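Local coordinates for protein acyl-coenzyme A oxidase 3 (Yarrowia lipolytica, PDB 5YS9) that oxidises acyl-CoA substrates of different chain lengths to (2E)-enoyl-CoA with an FAD cofactor, passing the electrons to oxygen to give hydrogen peroxide in peroxisomal fatty acid beta-oxidation, at residues 497-502 with 605-610; 509-514 with 562-567; 586-591 with 617-622. All blocks are in the same frame, centred on the assembly; numbering follows the deposited sequence.

Contact 1. Residues 497-502 with 605-610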
# COMPACT_ATOMS: atom_id res chain seq x y z
N ALA A 497 35.51 -8.83 -13.39
CA ALA A 497 34.58 -9.97 -13.26
C ALA A 497 33.36 -9.95 -14.21
O ALA A 497 32.72 -8.89 -14.42
CB ALA A 497 34.12 -10.12 -11.81
N THR A 498 33.06 -11.10 -14.78
CA THR A 498 31.92 -11.30 -15.65
C THR A 498 31.44 -12.72 -15.43
O THR A 498 32.08 -13.48 -14.73
CB THR A 498 32.24 -11.11 -17.14
OG1 THR A 498 33.43 -11.82 -17.48
CG2 THR A 498 32.43 -9.65 -17.46
N LEU A 499 30.28 -13.04 -15.97
CA LEU A 499 29.76 -14.38 -15.81
C LEU A 499 30.67 -15.42 -16.44
O LEU A 499 30.96 -16.42 -15.83
CB LEU A 499 28.38 -14.46 -16.44
CG LEU A 499 27.59 -15.74 -16.18
CD1 LEU A 499 27.44 -15.99 -14.70
CD2 LEU A 499 26.24 -15.68 -16.86
N SER A 500 31.15 -15.15 -17.64
CA SER A 500 32.16 -15.99 -18.28
C SER A 500 31.75 -17.45 -18.38
O SER A 500 32.56 -18.35 -18.18
CB SER A 500 33.49 -15.88 -17.55
OG SER A 500 33.77 -14.55 -17.21
N GLY A 501 30.48 -17.69 -18.68
CA GLY A 501 29.99 -19.04 -18.90
C GLY A 501 29.85 -19.85 -17.64
O GLY A 501 29.68 -21.05 -17.69
N ARG A 502 29.92 -19.18 -16.50
CA ARG A 502 29.78 -19.84 -15.22
C ARG A 502 28.34 -20.22 -14.97
O ARG A 502 27.43 -19.77 -15.65
CB ARG A 502 30.29 -18.96 -14.09
CG ARG A 502 31.60 -18.26 -14.37
CD ARG A 502 32.59 -18.49 -13.25
NE ARG A 502 32.62 -17.42 -12.26
CZ ARG A 502 32.48 -16.13 -12.52
NH1 ARG A 502 32.53 -15.26 -11.53
NH2 ARG A 502 32.28 -15.69 -13.75
N GLY A 605 28.30 -5.01 -16.99
CA GLY A 605 28.88 -5.93 -17.96
C GLY A 605 29.12 -7.31 -17.41
O GLY A 605 29.80 -8.10 -18.04
N PHE A 606 28.52 -7.63 -16.25
CA PHE A 606 28.57 -8.98 -15.71
C PHE A 606 27.74 -9.99 -16.55
O PHE A 606 28.13 -11.15 -16.70
CB PHE A 606 28.05 -8.99 -14.29
CG PHE A 606 28.40 -10.25 -13.52
CD1 PHE A 606 29.64 -10.40 -12.93
CD2 PHE A 606 27.48 -11.29 -13.41
CE1 PHE A 606 29.95 -11.54 -12.22
CE2 PHE A 606 27.79 -12.44 -12.71
CZ PHE A 606 29.02 -12.57 -12.11
N LEU A 607 26.62 -9.52 -17.06
CA LEU A 607 25.73 -10.31 -17.91
C LEU A 607 25.56 -9.60 -19.26
O LEU A 607 25.73 -8.39 -19.36
CB LEU A 607 24.35 -10.42 -17.25
CG LEU A 607 24.16 -11.10 -15.88
CD1 LEU A 607 22.68 -11.30 -15.59
CD2 LEU A 607 24.87 -12.43 -15.76
N GLN A 608 25.23 -10.36 -20.29
CA GLN A 608 24.88 -9.79 -21.59
C GLN A 608 23.38 -10.11 -21.83
O GLN A 608 22.78 -10.91 -21.09
CB GLN A 608 25.78 -10.39 -22.69
CG GLN A 608 27.29 -10.23 -22.49
CD GLN A 608 28.03 -11.54 -22.75
OE1 GLN A 608 28.00 -12.48 -21.92
NE2 GLN A 608 28.66 -11.64 -23.91
N PRO A 609 22.77 -9.47 -22.86
CA PRO A 609 21.37 -9.70 -23.23
C PRO A 609 20.91 -11.16 -23.17
O PRO A 609 19.83 -11.44 -22.66
CB PRO A 609 21.31 -9.17 -24.64
CG PRO A 609 22.21 -7.96 -24.57
CD PRO A 609 23.32 -8.31 -23.62
N LYS A 610 21.74 -12.09 -23.64
CA LYS A 610 21.38 -13.50 -23.63
C LYS A 610 21.33 -14.07 -22.19
O LYS A 610 20.61 -15.02 -21.93
CB LYS A 610 22.35 -14.32 -24.50
CG LYS A 610 21.72 -15.53 -25.20
CD LYS A 610 22.70 -16.70 -25.39
CE LYS A 610 22.65 -17.32 -26.79
NZ LYS A 610 23.59 -16.64 -27.73

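Contact 2. Residues 509-514 with 562-567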
# COMPACT_ATOMS: atom_id res chain seq x y z
N VAL A 509 28.58 -17.61 -7.41
CA VAL A 509 28.60 -16.78 -8.61
C VAL A 509 27.63 -15.62 -8.44
O VAL A 509 27.98 -14.43 -8.62
CB VAL A 509 28.25 -17.65 -9.83
CG1 VAL A 509 28.11 -16.81 -11.09
CG2 VAL A 509 29.32 -18.75 -10.00
N LEU A 510 26.40 -15.98 -8.07
CA LEU A 510 25.34 -15.03 -7.77
C LEU A 510 25.77 -14.07 -6.64
O LEU A 510 25.47 -12.86 -6.69
CB LEU A 510 24.05 -15.77 -7.42
CG LEU A 510 23.47 -16.84 -8.37
CD1 LEU A 510 22.24 -17.47 -7.73
CD2 LEU A 510 23.14 -16.28 -9.75
N ILE A 511 26.51 -14.56 -5.64
CA ILE A 511 27.07 -13.63 -4.64
C ILE A 511 28.03 -12.60 -5.29
O ILE A 511 27.92 -11.37 -5.07
CB ILE A 511 27.74 -14.38 -3.49
CG1 ILE A 511 26.65 -15.00 -2.59
CG2 ILE A 511 28.62 -13.43 -2.66
CD1 ILE A 511 27.15 -16.04 -1.60
N GLU A 512 28.92 -13.11 -6.13
CA GLU A 512 29.91 -12.27 -6.78
C GLU A 512 29.20 -11.21 -7.64
O GLU A 512 29.58 -10.04 -7.66
CB GLU A 512 30.86 -13.13 -7.61
CG GLU A 512 32.12 -12.42 -8.09
CD GLU A 512 32.71 -13.11 -9.30
OE1 GLU A 512 32.57 -12.63 -10.44
OE2 GLU A 512 33.29 -14.19 -9.13
N ALA A 513 28.13 -11.63 -8.30
CA ALA A 513 27.38 -10.72 -9.15
C ALA A 513 26.71 -9.54 -8.38
O ALA A 513 26.65 -8.44 -8.89
CB ALA A 513 26.34 -11.51 -9.94
N TRP A 514 26.24 -9.79 -7.15
CA TRP A 514 25.74 -8.72 -6.27
C TRP A 514 26.87 -7.84 -5.69
O TRP A 514 26.67 -6.63 -5.46
CB TRP A 514 24.82 -9.28 -5.15
CG TRP A 514 23.48 -9.54 -5.69
CD1 TRP A 514 22.94 -10.75 -6.01
CD2 TRP A 514 22.53 -8.54 -6.09
NE1 TRP A 514 21.69 -10.56 -6.58
CE2 TRP A 514 21.42 -9.22 -6.64
CE3 TRP A 514 22.52 -7.13 -6.04
CZ2 TRP A 514 20.28 -8.54 -7.12
CZ3 TRP A 514 21.39 -6.45 -6.49
CH2 TRP A 514 20.29 -7.16 -7.05
N LEU A 562 21.18 -8.96 2.00
CA LEU A 562 20.12 -10.00 2.11
C LEU A 562 20.52 -11.32 1.45
O LEU A 562 20.30 -12.37 2.01
CB LEU A 562 18.79 -9.52 1.47
CG LEU A 562 18.02 -8.44 2.26
CD1 LEU A 562 17.15 -7.57 1.37
CD2 LEU A 562 17.19 -9.12 3.33
N VAL A 563 21.07 -11.24 0.25
CA VAL A 563 21.58 -12.39 -0.50
C VAL A 563 22.70 -13.09 0.30
O VAL A 563 22.68 -14.29 0.52
CB VAL A 563 22.14 -11.90 -1.87
CG1 VAL A 563 22.93 -12.99 -2.59
CG2 VAL A 563 21.01 -11.35 -2.75
N THR A 564 23.67 -12.31 0.73
CA THR A 564 24.80 -12.84 1.47
C THR A 564 24.36 -13.51 2.76
O THR A 564 24.72 -14.66 3.02
CB THR A 564 25.83 -11.73 1.67
OG1 THR A 564 26.51 -11.62 0.42
CG2 THR A 564 26.82 -12.03 2.72
N ALA A 565 23.54 -12.82 3.53
CA ALA A 565 23.09 -13.38 4.81
C ALA A 565 22.27 -14.65 4.66
O ALA A 565 22.43 -15.58 5.46
CB ALA A 565 22.32 -12.35 5.60
N PHE A 566 21.44 -14.74 3.61
CA PHE A 566 20.71 -15.98 3.37
C PHE A 566 21.68 -17.18 3.18
O PHE A 566 21.61 -18.17 3.91
CB PHE A 566 19.77 -15.82 2.15
CG PHE A 566 18.52 -16.69 2.18
CD1 PHE A 566 18.38 -17.80 3.02
CD2 PHE A 566 17.48 -16.41 1.30
CE1 PHE A 566 17.22 -18.59 2.99
CE2 PHE A 566 16.32 -17.19 1.26
CZ PHE A 566 16.20 -18.29 2.10
N TYR A 567 22.61 -17.06 2.23
CA TYR A 567 23.59 -18.14 1.95
C TYR A 567 24.51 -18.49 3.13
O TYR A 567 24.66 -19.67 3.47
CB TYR A 567 24.39 -17.78 0.70
CG TYR A 567 23.59 -17.86 -0.59
CD1 TYR A 567 22.87 -19.01 -0.93
CD2 TYR A 567 23.55 -16.79 -1.51
CE1 TYR A 567 22.15 -19.10 -2.12
CE2 TYR A 567 22.83 -16.87 -2.71
CZ TYR A 567 22.13 -18.03 -3.00
OH TYR A 567 21.44 -18.16 -4.18

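Contact 3. Residues 586-591 with 617-622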
# COMPACT_ATOMS: atom_id res chain seq x y z
N ALA A 586 16.73 -19.78 -1.58
CA ALA A 586 17.78 -18.73 -1.69
C ALA A 586 18.08 -18.37 -3.16
O ALA A 586 18.12 -17.19 -3.52
CB ALA A 586 19.05 -19.17 -0.98
N ASN A 587 18.20 -19.39 -3.99
CA ASN A 587 18.42 -19.16 -5.44
C ASN A 587 17.30 -18.42 -6.08
O ASN A 587 17.56 -17.56 -6.91
CB ASN A 587 18.67 -20.46 -6.20
CG ASN A 587 20.07 -21.01 -5.96
OD1 ASN A 587 20.81 -20.55 -5.08
ND2 ASN A 587 20.44 -21.96 -6.78
N LEU A 588 16.06 -18.73 -5.69
CA LEU A 588 14.87 -18.02 -6.21
C LEU A 588 14.94 -16.58 -5.78
O LEU A 588 14.87 -15.68 -6.61
CB LEU A 588 13.56 -18.67 -5.75
CG LEU A 588 12.24 -18.07 -6.25
CD1 LEU A 588 12.19 -17.84 -7.79
CD2 LEU A 588 11.10 -18.96 -5.80
N PHE A 589 15.17 -16.34 -4.48
CA PHE A 589 15.34 -14.98 -4.02
C PHE A 589 16.35 -14.24 -4.90
O PHE A 589 16.04 -13.18 -5.48
CB PHE A 589 15.75 -14.93 -2.54
CG PHE A 589 16.01 -13.55 -2.04
CD1 PHE A 589 14.98 -12.61 -2.02
CD2 PHE A 589 17.29 -13.16 -1.65
CE1 PHE A 589 15.23 -11.30 -1.59
CE2 PHE A 589 17.53 -11.86 -1.20
CZ PHE A 589 16.50 -10.93 -1.17
N THR A 590 17.52 -14.83 -5.04
CA THR A 590 18.65 -14.15 -5.55
C THR A 590 18.51 -13.91 -7.06
O THR A 590 18.83 -12.82 -7.57
CB THR A 590 19.96 -14.89 -5.18
OG1 THR A 590 20.13 -14.92 -3.75
CG2 THR A 590 21.16 -14.21 -5.80
N LEU A 591 18.04 -14.94 -7.77
CA LEU A 591 17.85 -14.83 -9.22
C LEU A 591 16.66 -13.94 -9.58
O LEU A 591 16.66 -13.27 -10.62
CB LEU A 591 17.68 -16.21 -9.79
CG LEU A 591 19.00 -17.02 -9.72
CD1 LEU A 591 18.76 -18.50 -9.74
CD2 LEU A 591 19.91 -16.63 -10.89
N GLU A 617 14.64 -18.00 -17.17
CA GLU A 617 14.35 -19.43 -17.17
C GLU A 617 14.64 -20.04 -15.80
O GLU A 617 13.90 -20.91 -15.33
CB GLU A 617 15.14 -20.11 -18.28
CG GLU A 617 14.72 -21.56 -18.50
CD GLU A 617 15.06 -22.05 -19.90
OE1 GLU A 617 14.71 -21.34 -20.87
OE2 GLU A 617 15.68 -23.14 -20.02
N LEU A 618 15.68 -19.57 -15.14
CA LEU A 618 16.06 -20.12 -13.83
C LEU A 618 15.05 -19.77 -12.74
O LEU A 618 14.66 -20.65 -12.00
CB LEU A 618 17.47 -19.69 -13.47
CG LEU A 618 18.54 -20.45 -14.30
CD1 LEU A 618 19.93 -19.96 -13.96
CD2 LEU A 618 18.42 -21.96 -14.10
N VAL A 619 14.58 -18.52 -12.73
CA VAL A 619 13.52 -18.06 -11.83
C VAL A 619 12.24 -18.92 -12.02
O VAL A 619 11.67 -19.38 -11.04
CB VAL A 619 13.21 -16.55 -12.05
CG1 VAL A 619 11.97 -16.13 -11.27
CG2 VAL A 619 14.37 -15.68 -11.65
N ASN A 620 11.80 -19.13 -13.26
CA ASN A 620 10.70 -20.09 -13.57
C ASN A 620 10.95 -21.46 -13.04
O ASN A 620 10.05 -22.05 -12.39
CB ASN A 620 10.44 -20.22 -15.06
CG ASN A 620 9.89 -18.95 -15.68
OD1 ASN A 620 9.49 -18.02 -14.98
ND2 ASN A 620 9.90 -18.88 -17.01
N HIS A 621 12.16 -21.97 -13.26
CA HIS A 621 12.54 -23.29 -12.75
C HIS A 621 12.47 -23.39 -11.23
O HIS A 621 11.87 -24.34 -10.70
CB HIS A 621 13.93 -23.70 -13.26
CG HIS A 621 14.48 -24.92 -12.61
ND1 HIS A 621 15.50 -24.86 -11.67
CD2 HIS A 621 14.19 -26.23 -12.77
CE1 HIS A 621 15.78 -26.09 -11.25
NE2 HIS A 621 14.99 -26.93 -11.90
N TYR A 622 13.06 -22.45 -10.52
CA TYR A 622 13.03 -22.48 -9.04
C TYR A 622 11.66 -22.18 -8.47
O TYR A 622 11.30 -22.70 -7.41
CB TYR A 622 14.07 -21.53 -8.43
CG TYR A 622 15.45 -22.09 -8.54
CD1 TYR A 622 15.84 -23.14 -7.70
CD2 TYR A 622 16.36 -21.58 -9.47
CE1 TYR A 622 17.13 -23.67 -7.78
CE2 TYR A 622 17.64 -22.09 -9.55
CZ TYR A 622 18.01 -23.13 -8.71
OH TYR A 622 19.23 -23.65 -8.82

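Contact 1. Residues 497-502 with 605-610
Phe-606 lies flat against the backbone of Thr-498 and Leu-499, joining the connector 497-502 to the turn just after helix 598-604. Two local motifs shape the site: a Schellman motif ends that helix at Gly-605, whose positive phi of 85° turns the chain, and a type I' turn runs from Leu-499 to Arg-502. The closest CA atoms across the pair are those of Thr-498 and Phe-606, 4.1 Å apart.

Phe-606 buries the largest area. Its CG stands anti to the backbone N (chi1 -164°), which swings the ring over the other segment. On one face, Leu-499 N sits above the ring centre and Thr-498 C nearer the rim, with Thr-498 CA 3.7 Å from Phe-606 CD1. Phe-606 CE1 approaches Ala-497 CB at 4.4 Å. On the helix 507-534 side, Ala-513 and the side chain of Glu-512 also touch this ring.

Leu-499 brings both its backbone and its side chain. The side chain crosses that of Phe-606 at about a right angle, with Leu-499 CD1 4.1 Å from ring atom CE2. The other methyl, CD2, turns to Leu-607 CD2 at 3.7 Å, extending the apolar patch toward helix 609-628, where Leu-607 packs on Ile-612 and Val-615.

The CB bond of Thr-498 points away from 605-610, but its methyl CG2 still comes within 3.1 Å of Gly-605 O. Its OG1 points elsewhere, donating to Ser-500 OG at 2.8 Å within the connector. Arg-502 carries NH1 beyond the Phe-606 ring to a salt bridge with Glu-512.

A single backbone hydrogen bond joins the segments: Leu-499 N donates to Phe-606 O at 3.0 Å, with an N-H...O angle of 150°.

Contact 2. Residues 509-514 with 562-567
Ile-511 and Tyr-567 interlock between two antiparallel helices of the all-alpha C-terminal domain of this acyl-CoA oxidase. The short segments 509-514 and 562-567 run at 154° with their axes 10.0 Å apart, a packing made entirely by side chains.

Aliphatic contacts form the middle. Ile-511 contributes the most area; its CG1 lies beside the backbone N (chi1 -73°), which carries CD1 to Tyr-567. The two side chains slide past each other in opposite directions, with Ile-511 CD1 3.7 Å from Tyr-567 CD2. One turn before Tyr-567, Val-563 CG1 lies 4.2 Å from Ile-511 CG1, and the Ile-511 branch methyl CG2 faces the Thr-564 side chain, crossing it at about a right angle.

An aromatic contact is made by Trp-514, one turn on from Leu-510. It presents a face of its indole to Val-563: Val-563 CG2 lies 4.1 Å from the centroid of the five-membered ring, 21° off the normal, a CH-pi contact. The indole is hemmed in further by Phe-601, packed edge-to-face with it, and by Ile-594 of helix 579-596.

Two hydroxyls find their partners outside this pair of segments. Thr-564 OG1 makes a weak hydrogen bond back to Lys-560 O in its own helix. The Tyr-567 hydroxyl hydrogen-bonds Asn-587 OD1 of helix 579-596. Leu-510 CD1 stands 3.7 Å from Tyr-567 OH, the two side chains meeting aslant.

Contact 3. Residues 586-591 with 617-622
Leu-591, Leu-588 and Val-619 make the apolar centre, where Leu-591 CB meets Val-619 CG2 at 3.8 Å and the same methyl also lies against the backbone carbonyl of Leu-591. Leu-588, its CG swung anti to the backbone N (chi1 -178°), crosses Val-619 at about a right angle and puts Leu-588 CD1 3.9 Å from Val-619 CG1. The other end of the patch is Tyr-622: Leu-591 CD1 reaches its CE2 at 3.8 Å, and Leu-588 CB backs onto its CB.

Outward, both faces of the Tyr-622 ring are covered. Asn-587 CB sits over the centre of one face, 3.8 Å from the ring centroid in a CH-pi contact, and His-621 ND1 lies over the opposite face. The amide of Asn-587 stands 83° to the ring, and Asn-587 ND2 donates to Tyr-622 OH at 2.9 Å with the hydroxyl in the amide plane. ND2 also bonds Lys-505 O, while OD1 pairs with the Tyr-567 hydroxyl, so both ends of the buried amide have partners.

Such antiparallel packing, with the short segments at 147° and axes 9.1 Å apart, is that of neighbouring helices in an all-alpha bundle, here the C-terminal domain of an acyl-CoA oxidase.

From the N terminus, the connector 497-502 is reached first, and its pairing with 605-610 closes a loop of 102 residues, mostly helical. Contact 2 is nested within it: 509-514 lies on the next helix and meets 562-567 of helix 547-573. Helix 579-596 follows, and its segment 586-591 opens contact 3 while contact 1 is still unclosed; 617-622, farther along helix 609-628, whose start lies in 605-610, completes it, so contacts 1 and 3 cross. Contacts 2 and 3 are in series. Contact 2 touches both others, through Glu-512 and Ala-513 toward contact 1 and through Leu-510 and Tyr-567 toward contact 3. Together they tie four helices and a connecting loop.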